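Local atomic coordinates of LP04448p (Drosophila melanogaster, PDB entry 4QMH), a protein that belongs to the XMAP215 family, which drives microtubule polymerization, and probably binds tubulin through TOG domains, of which this is the fourth. Residues A71-A74 with Q75-A79; F125-K128 with G129-E133; K173-I176 with H177-V180; V194-N197 with A198-V202. One frame throughout, in Å; residues are numbered along the deposited sequence.

Interaction 1 (A71-A74 with Q75-A79); sequences AKIA and QTTLA
T77 lies one helical turn beyond I73 and satisfies its carbonyl twice. The hydroxyl OG1 of T77 donates to I73 O at 2.8 Å, and T77 N donates to the same I73 O at 2.9 Å. The two donors arrive from opposite faces of the carbonyl plane, with the hydroxyl standing well above it. What folds the hydroxyl back along the helix is the first torsion: OG1 is turned away from the carbonyl carbon of T77 and lies beside its backbone N (chi1 -56°). Threonine suits this buried place because its one polar atom is spent on the backbone of the preceding turn, leaving the side chain fit to pack against L38 and L66. The same four-residue spacing serves the other carbonyls: T76 N bonds K72 O at 2.9 Å, and Q75 N bonds A71 O at 2.9 Å. L78 N reaches A74 O over a longer 3.2 Å. These bonds make up the opening turns of helix 71-88 in the TOG domain, a paddle of antiparallel helices of the HEAT-repeat kind. N70 OD1 accepts a hydrogen bond from I73 N at the helix start. Q75 leans back over the preceding turn, its CG 3.2 Å from A71 O, and the amide NE2 of Q75 comes to 3.8 Å from A71 CB. The small methyl of A71 leaves room for that long chain, which also touches F113 and V114 of helix 112-129, while I73 turns the other way, onto L38 of helix 31-48.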
# COMPACT_ATOMS: atom_id res chain seq x y z
N ALA A 71 14.47 -5.47 -12.25
CA ALA A 71 14.49 -5.19 -10.81
C ALA A 71 15.09 -3.83 -10.47
O ALA A 71 14.62 -3.14 -9.57
CB ALA A 71 15.22 -6.30 -10.06
N LYS A 72 16.15 -3.45 -11.18
CA LYS A 72 16.80 -2.16 -10.95
C LYS A 72 15.82 -1.00 -11.18
O LYS A 72 15.76 -0.06 -10.39
CB LYS A 72 18.03 -2.00 -11.84
CG LYS A 72 19.10 -3.06 -11.59
CD LYS A 72 20.22 -2.98 -12.63
CE LYS A 72 21.26 -4.07 -12.42
NZ LYS A 72 22.22 -4.10 -13.57
N ILE A 73 15.06 -1.08 -12.26
CA ILE A 73 14.07 -0.05 -12.57
C ILE A 73 12.99 0.00 -11.48
O ILE A 73 12.61 1.08 -11.02
CB ILE A 73 13.40 -0.29 -13.93
CG1 ILE A 73 14.41 -0.18 -15.07
CG2 ILE A 73 12.25 0.70 -14.14
CD1 ILE A 73 15.03 1.21 -15.22
N ALA A 74 12.49 -1.16 -11.08
CA ALA A 74 11.46 -1.23 -10.06
C ALA A 74 11.94 -0.62 -8.74
O ALA A 74 11.18 0.09 -8.06
CB ALA A 74 11.00 -2.67 -9.85
N GLN A 75 13.18 -0.89 -8.37
CA GLN A 75 13.76 -0.35 -7.15
C GLN A 75 13.97 1.16 -7.25
O GLN A 75 13.65 1.90 -6.32
CB GLN A 75 15.06 -1.07 -6.82
CG GLN A 75 14.82 -2.53 -6.48
CD GLN A 75 16.05 -3.38 -6.66
OE1 GLN A 75 17.16 -2.87 -6.79
NE2 GLN A 75 15.86 -4.71 -6.66
N THR A 76 14.50 1.60 -8.38
CA THR A 76 14.72 3.03 -8.61
C THR A 76 13.39 3.77 -8.52
O THR A 76 13.31 4.88 -7.95
CB THR A 76 15.38 3.28 -9.97
OG1 THR A 76 16.69 2.69 -9.97
CG2 THR A 76 15.53 4.79 -10.23
N THR A 77 12.34 3.17 -9.07
CA THR A 77 11.02 3.79 -9.07
C THR A 77 10.48 3.95 -7.65
O THR A 77 9.85 4.96 -7.34
CB THR A 77 10.04 3.02 -10.00
OG1 THR A 77 10.59 2.94 -11.32
CG2 THR A 77 8.69 3.69 -10.04
N LEU A 78 10.72 2.98 -6.77
CA LEU A 78 10.31 3.14 -5.38
C LEU A 78 10.98 4.36 -4.76
O LEU A 78 10.32 5.16 -4.10
CB LEU A 78 10.61 1.88 -4.55
CG LEU A 78 9.74 0.67 -4.85
CD1 LEU A 78 10.41 -0.60 -4.31
CD2 LEU A 78 8.32 0.83 -4.27
N ALA A 79 12.28 4.51 -5.00
CA ALA A 79 13.02 5.67 -4.51
C ALA A 79 12.42 6.96 -5.04
O ALA A 79 12.27 7.93 -4.31
CB ALA A 79 14.50 5.56 -4.90

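Interaction 2 (F125-K128 with G129-E133); sequences FGEK and GGYKE. With SO4 (sulfate ion), chain B.
Y131 lays its ring over the backbone of G126, a CH-pi contact in which G126 CA stands 3.6 Å from the ring centroid and only 6° off its normal. Glycine is what permits this, since a beta carbon on G126 would run straight into CE2 of the ring. The carboxylate of E127 comes to the ring's edge, close to its plane, with its own plane nearly perpendicular to it. Its chain bends at chi2 (-59°) so that OE2 of E127 comes to 3.1 Å from Y131 OH, and N123 OD1 lies by the same hydroxyl. Here helix 112-129 of the HEAT-type solenoid ends and the chain turns off on glycines. G129 N still makes a normal helical bond to F125 O at 2.8 Å, whereas G130 N meets G126 O at 2.8 Å only by a weak, badly angled one. G130 then leaves the helix with positive phi, a conformation in which a beta carbon would be jammed against the preceding carbonyl. A water bridges the end of the helix to the turn, donating to F125 O at 3.0 Å and to G130 O at 3.1 Å. Past the turn, Y131 N points at a sulfate ion, probably from the crystallisation liquor, and bonds its O2 at 2.8 Å with an almost straight N-H (171°). K132 N adds a weak bond to O4 of the same ion, which S170 OG also holds. F125, buried, packs edge-to-face against F103, while K128, partly exposed, sends NZ back to S124 OG.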
# COMPACT_ATOMS: atom_id res chain seq x y z
N PHE A 125 3.61 7.98 2.14
CA PHE A 125 2.35 8.45 1.60
C PHE A 125 1.30 8.53 2.70
O PHE A 125 0.50 9.47 2.73
CB PHE A 125 1.87 7.56 0.45
CG PHE A 125 2.44 7.93 -0.90
CD1 PHE A 125 3.78 7.70 -1.19
CD2 PHE A 125 1.63 8.53 -1.86
CE1 PHE A 125 4.30 8.06 -2.43
CE2 PHE A 125 2.14 8.89 -3.10
CZ PHE A 125 3.48 8.65 -3.38
N GLY A 126 1.30 7.56 3.60
CA GLY A 126 0.30 7.53 4.66
C GLY A 126 0.41 8.74 5.58
O GLY A 126 -0.57 9.42 5.87
N GLU A 127 1.63 9.02 6.02
CA GLU A 127 1.89 10.15 6.89
C GLU A 127 1.59 11.50 6.23
O GLU A 127 1.02 12.39 6.86
CB GLU A 127 3.34 10.14 7.36
CG GLU A 127 3.72 8.91 8.19
CD GLU A 127 2.88 8.75 9.44
OE1 GLU A 127 2.17 9.71 9.83
OE2 GLU A 127 2.93 7.66 10.05
N LYS A 128 1.96 11.63 4.97
CA LYS A 128 1.86 12.91 4.28
C LYS A 128 0.47 13.20 3.75
O LYS A 128 -0.04 14.32 3.87
CB LYS A 128 2.89 12.98 3.16
CG LYS A 128 4.31 12.96 3.68
CD LYS A 128 5.31 12.83 2.56
CE LYS A 128 6.73 12.92 3.09
NZ LYS A 128 7.03 11.84 4.06
N GLY A 129 -0.16 12.19 3.16
CA GLY A 129 -1.45 12.38 2.52
C GLY A 129 -2.62 11.82 3.30
O GLY A 129 -3.77 12.08 2.95
N GLY A 130 -2.32 11.05 4.34
CA GLY A 130 -3.33 10.37 5.12
C GLY A 130 -3.45 8.91 4.74
O GLY A 130 -3.24 8.53 3.60
N TYR A 131 -3.78 8.07 5.71
CA TYR A 131 -3.89 6.65 5.46
C TYR A 131 -5.25 6.30 4.86
O TYR A 131 -5.46 5.19 4.39
CB TYR A 131 -3.66 5.88 6.76
CG TYR A 131 -2.21 5.77 7.16
CD1 TYR A 131 -1.58 6.77 7.89
CD2 TYR A 131 -1.46 4.65 6.80
CE1 TYR A 131 -0.24 6.65 8.25
CE2 TYR A 131 -0.14 4.53 7.16
CZ TYR A 131 0.47 5.53 7.88
OH TYR A 131 1.80 5.40 8.23
N LYS A 132 -6.16 7.26 4.86
CA LYS A 132 -7.54 7.03 4.45
C LYS A 132 -7.63 6.49 3.03
O LYS A 132 -8.42 5.59 2.76
CB LYS A 132 -8.34 8.33 4.56
CG LYS A 132 -9.80 8.22 4.19
CD LYS A 132 -10.55 9.47 4.63
CE LYS A 132 -11.97 9.51 4.09
NZ LYS A 132 -12.01 9.79 2.63
N GLU A 133 -6.82 7.03 2.13
CA GLU A 133 -6.87 6.62 0.73
C GLU A 133 -6.41 5.20 0.48
O GLU A 133 -6.68 4.65 -0.60
CB GLU A 133 -6.09 7.58 -0.18
CG GLU A 133 -6.82 8.88 -0.45
CD GLU A 133 -6.81 9.78 0.76
OE1 GLU A 133 -5.94 9.60 1.64
OE2 GLU A 133 -7.68 10.67 0.85
S SO4 B . -5.28 9.79 8.31
O1 SO4 B . -5.00 11.22 8.19
O2 SO4 B . -4.02 9.04 8.34
O3 SO4 B . -5.99 9.53 9.56
O4 SO4 B . -6.10 9.37 7.17
O HOH W 1 -1.89 9.40 0.95

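Interaction 3 (K173-I176 with H177-V180); sequences KEDI and HSMV
The backbone of K173-I176 passes without a break into H177-V180, together forming the first turns of helix 173-186 in the HEAT-repeat solenoid of this TOG domain. H177 N takes the regular four-residue bond to K173 O at 2.9 Å, and S178 N reaches E174 O at 3.2 Å. The winding then tightens: M179 N bonds I176 O, three residues back, at 2.9 Å, and approaches from above that carbonyl's plane, as in a 3-10 turn. Serine suits the tightened turn because OG, set between its own backbone N and carbonyl carbon (chi1 74°), bonds back to D175 O, although at 2.5 Å from S178 OG the exact length is doubtful. A water donates to D175 OD2 and to S178 OG and so ties these two side chains together, while the other carboxylate oxygen of D175 accepts from E138 N. M179 and I176 furnish the apolar side, with M179 CE lying 3.7 Å from I176 CD1 where the extended methionine chain crosses the isoleucine. F135 touches both, and I140 also meets M179. With an alanine here in place of M179, I176 CD1 would probably lose its methyl partner and a gap would open beside F135 and I140. The ring of H177, which also touches L209 of helix 192-209, turns back toward the previous turn, its CD2 3.3 Å from K173 O. Its far nitrogen, H177 NE2, lies 2.7 Å from a water in the plane of the ring, and that water is also weakly approached by K173 NZ.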
# COMPACT_ATOMS: atom_id res chain seq x y z
N LYS A 173 -15.18 1.23 6.68
CA LYS A 173 -15.58 -0.04 7.28
C LYS A 173 -15.78 -1.10 6.22
O LYS A 173 -15.45 -2.27 6.43
CB LYS A 173 -16.87 0.11 8.08
CG LYS A 173 -16.71 0.92 9.35
CD LYS A 173 -18.02 1.01 10.13
CE LYS A 173 -18.59 -0.36 10.44
NZ LYS A 173 -19.85 -0.24 11.22
N GLU A 174 -16.34 -0.70 5.08
CA GLU A 174 -16.62 -1.65 4.03
C GLU A 174 -15.33 -2.24 3.48
O GLU A 174 -15.28 -3.42 3.14
CB GLU A 174 -17.40 -0.98 2.90
CG GLU A 174 -17.76 -1.93 1.75
CD GLU A 174 -18.51 -3.17 2.20
OE1 GLU A 174 -19.20 -3.15 3.24
OE2 GLU A 174 -18.43 -4.19 1.48
N ASP A 175 -14.29 -1.41 3.36
CA ASP A 175 -13.02 -1.93 2.88
C ASP A 175 -12.40 -2.90 3.88
O ASP A 175 -11.83 -3.92 3.48
CB ASP A 175 -12.04 -0.80 2.55
CG ASP A 175 -10.98 -1.24 1.55
OD1 ASP A 175 -11.36 -1.49 0.39
OD2 ASP A 175 -9.79 -1.32 1.92
N ILE A 176 -12.50 -2.59 5.18
CA ILE A 176 -12.07 -3.57 6.19
C ILE A 176 -12.87 -4.88 6.07
O ILE A 176 -12.31 -5.98 6.14
CB ILE A 176 -12.15 -3.00 7.62
CG1 ILE A 176 -11.30 -1.73 7.74
CG2 ILE A 176 -11.71 -4.04 8.65
CD1 ILE A 176 -9.85 -1.91 7.35
N HIS A 177 -14.19 -4.79 5.87
CA HIS A 177 -14.99 -5.99 5.64
C HIS A 177 -14.40 -6.86 4.52
O HIS A 177 -14.44 -8.09 4.60
CB HIS A 177 -16.44 -5.64 5.29
CG HIS A 177 -17.34 -5.51 6.47
ND1 HIS A 177 -17.87 -6.60 7.13
CD2 HIS A 177 -17.83 -4.41 7.10
CE1 HIS A 177 -18.65 -6.18 8.12
NE2 HIS A 177 -18.64 -4.86 8.13
N SER A 178 -13.88 -6.23 3.46
CA SER A 178 -13.36 -6.98 2.33
C SER A 178 -12.13 -7.82 2.71
O SER A 178 -11.78 -8.76 2.00
CB SER A 178 -13.04 -6.06 1.15
OG SER A 178 -11.87 -5.29 1.40
N MET A 179 -11.49 -7.47 3.83
CA MET A 179 -10.30 -8.19 4.28
C MET A 179 -10.67 -9.41 5.10
O MET A 179 -9.85 -10.31 5.30
CB MET A 179 -9.42 -7.28 5.13
CG MET A 179 -9.01 -6.00 4.42
SD MET A 179 -8.12 -4.93 5.55
CE MET A 179 -8.08 -3.47 4.51
N VAL A 180 -11.90 -9.45 5.59
CA VAL A 180 -12.27 -10.48 6.56
C VAL A 180 -12.15 -11.94 6.05
O VAL A 180 -11.65 -12.81 6.75
CB VAL A 180 -13.65 -10.21 7.18
CG1 VAL A 180 -14.13 -11.41 7.99
CG2 VAL A 180 -13.61 -8.96 8.07
O HOH W 2 -20.13 -3.30 9.75
O HOH W 3 -9.30 -4.07 1.06

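Interaction 4 (V194-N197 with A198-V202); sequences VRKN and ANEAV
V194 offers its carbonyl to A198, whose N donates to V194 O at 2.8 Å nearly along the C=O axis. The small, buried A198 and the branched V194 both touch H186 of helix 173-186. R195 comes next, and its carbonyl is taken twice: N199 N donates to R195 O at 3.0 Å, and the side-chain amide reaches the same oxygen, N199 ND2 to R195 O being 2.8 Å. The two come from opposite faces of the carbonyl plane, and R195 O lies close to the plane of the asparagine amide. Putting an alanine in place of N199 would probably leave R195 O with one N-H from this turn instead of two, and would lose the amide's weak bond to I187 O. The guanidinium of R195 turns away and bonds D189 O through NH1. K196, exposed as suits a lysine, forms a salt bridge with E200, its NZ 2.8 Å from E200 OE2 on the syn side, tilted 33° out of the carboxylate plane. A bend at chi4 (-68°) brings the ammonium over to the glutamate. N197 gives its ND2 to T153 O of helix 149-162, and its own carbonyl receives a weak bond from A201 N at 3.1 Å. A lysine and a glutamate four residues apart on the solvent side, with small and branched residues inward, mark an amphipathic helix, here one of the packed helices of a HEAT-repeat TOG domain.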
# COMPACT_ATOMS: atom_id res chain seq x y z
N VAL A 194 2.81 -16.03 8.18
CA VAL A 194 1.47 -15.54 7.80
C VAL A 194 0.47 -15.74 8.94
O VAL A 194 -0.26 -14.81 9.30
CB VAL A 194 0.97 -16.22 6.51
CG1 VAL A 194 -0.48 -15.83 6.23
CG2 VAL A 194 1.86 -15.82 5.35
N ARG A 195 0.45 -16.94 9.51
CA ARG A 195 -0.43 -17.23 10.65
C ARG A 195 -0.18 -16.27 11.79
O ARG A 195 -1.12 -15.69 12.34
CB ARG A 195 -0.22 -18.67 11.15
CG ARG A 195 -0.84 -19.75 10.30
CD ARG A 195 -1.04 -21.06 11.09
NE ARG A 195 0.18 -21.55 11.74
CZ ARG A 195 1.15 -22.23 11.13
NH1 ARG A 195 1.07 -22.50 9.84
NH2 ARG A 195 2.21 -22.63 11.82
N LYS A 196 1.09 -16.11 12.17
CA LYS A 196 1.43 -15.24 13.29
C LYS A 196 0.93 -13.82 13.05
O LYS A 196 0.29 -13.21 13.90
CB LYS A 196 2.94 -15.24 13.54
CG LYS A 196 3.39 -14.24 14.58
CD LYS A 196 4.89 -14.39 14.86
CE LYS A 196 5.36 -13.44 15.94
NZ LYS A 196 5.29 -12.02 15.49
N ASN A 197 1.22 -13.28 11.87
CA ASN A 197 0.90 -11.90 11.59
C ASN A 197 -0.62 -11.69 11.39
O ASN A 197 -1.16 -10.67 11.81
CB ASN A 197 1.71 -11.39 10.40
CG ASN A 197 3.19 -11.27 10.73
OD1 ASN A 197 3.60 -11.54 11.85
ND2 ASN A 197 3.99 -10.85 9.75
N ALA A 198 -1.30 -12.64 10.77
CA ALA A 198 -2.75 -12.50 10.61
C ALA A 198 -3.46 -12.53 11.98
O ALA A 198 -4.38 -11.74 12.25
CB ALA A 198 -3.30 -13.56 9.66
N ASN A 199 -3.02 -13.42 12.86
CA ASN A 199 -3.58 -13.43 14.21
C ASN A 199 -3.37 -12.11 14.93
O ASN A 199 -4.26 -11.63 15.63
CB ASN A 199 -3.02 -14.60 15.02
CG ASN A 199 -3.76 -15.90 14.75
OD1 ASN A 199 -4.84 -16.13 15.27
ND2 ASN A 199 -3.17 -16.74 13.90
N GLU A 200 -2.20 -11.51 14.74
CA GLU A 200 -1.90 -10.22 15.36
C GLU A 200 -2.77 -9.10 14.82
O GLU A 200 -2.96 -8.09 15.48
CB GLU A 200 -0.42 -9.88 15.20
CG GLU A 200 0.49 -10.83 15.96
CD GLU A 200 1.94 -10.42 15.92
OE1 GLU A 200 2.24 -9.33 15.38
OE2 GLU A 200 2.78 -11.19 16.44
N ALA A 201 -3.31 -9.30 13.62
CA ALA A 201 -4.13 -8.29 12.97
C ALA A 201 -5.60 -8.39 13.38
O ALA A 201 -6.40 -7.51 13.08
CB ALA A 201 -4.00 -8.42 11.45
N VAL A 202 -5.97 -9.47 14.07
CA VAL A 202 -7.37 -9.65 14.46
C VAL A 202 -7.88 -8.46 15.27
O VAL A 202 -8.96 -7.92 14.99
CB VAL A 202 -7.58 -10.95 15.24
CG1 VAL A 202 -9.00 -11.01 15.81
CG2 VAL A 202 -7.33 -12.16 14.34
O HOH W 4 2.69 -8.67 13.11

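How the interactions relate
From the N terminus the four contacts come one after another, none nested or crossing, and each joins residues only a turn or so apart, so no long loop is closed. Interaction 1 opens helix 71-88; interaction 2 ends helix 112-129, beyond helix 96-106, and turns into the loop toward helix 139-145, the two centres being about 22 Å apart. Interaction 3 starts helix 173-186, and interaction 4 lies on helix 192-209, the next helix in the chain, with centres about 16 Å apart. Those two helices pack together, as I176 and V180 touch L209 and V194 touches H186. Interactions 1 and 3 lie on opposite sides of the chain's centre, their centres about 31 Å apart.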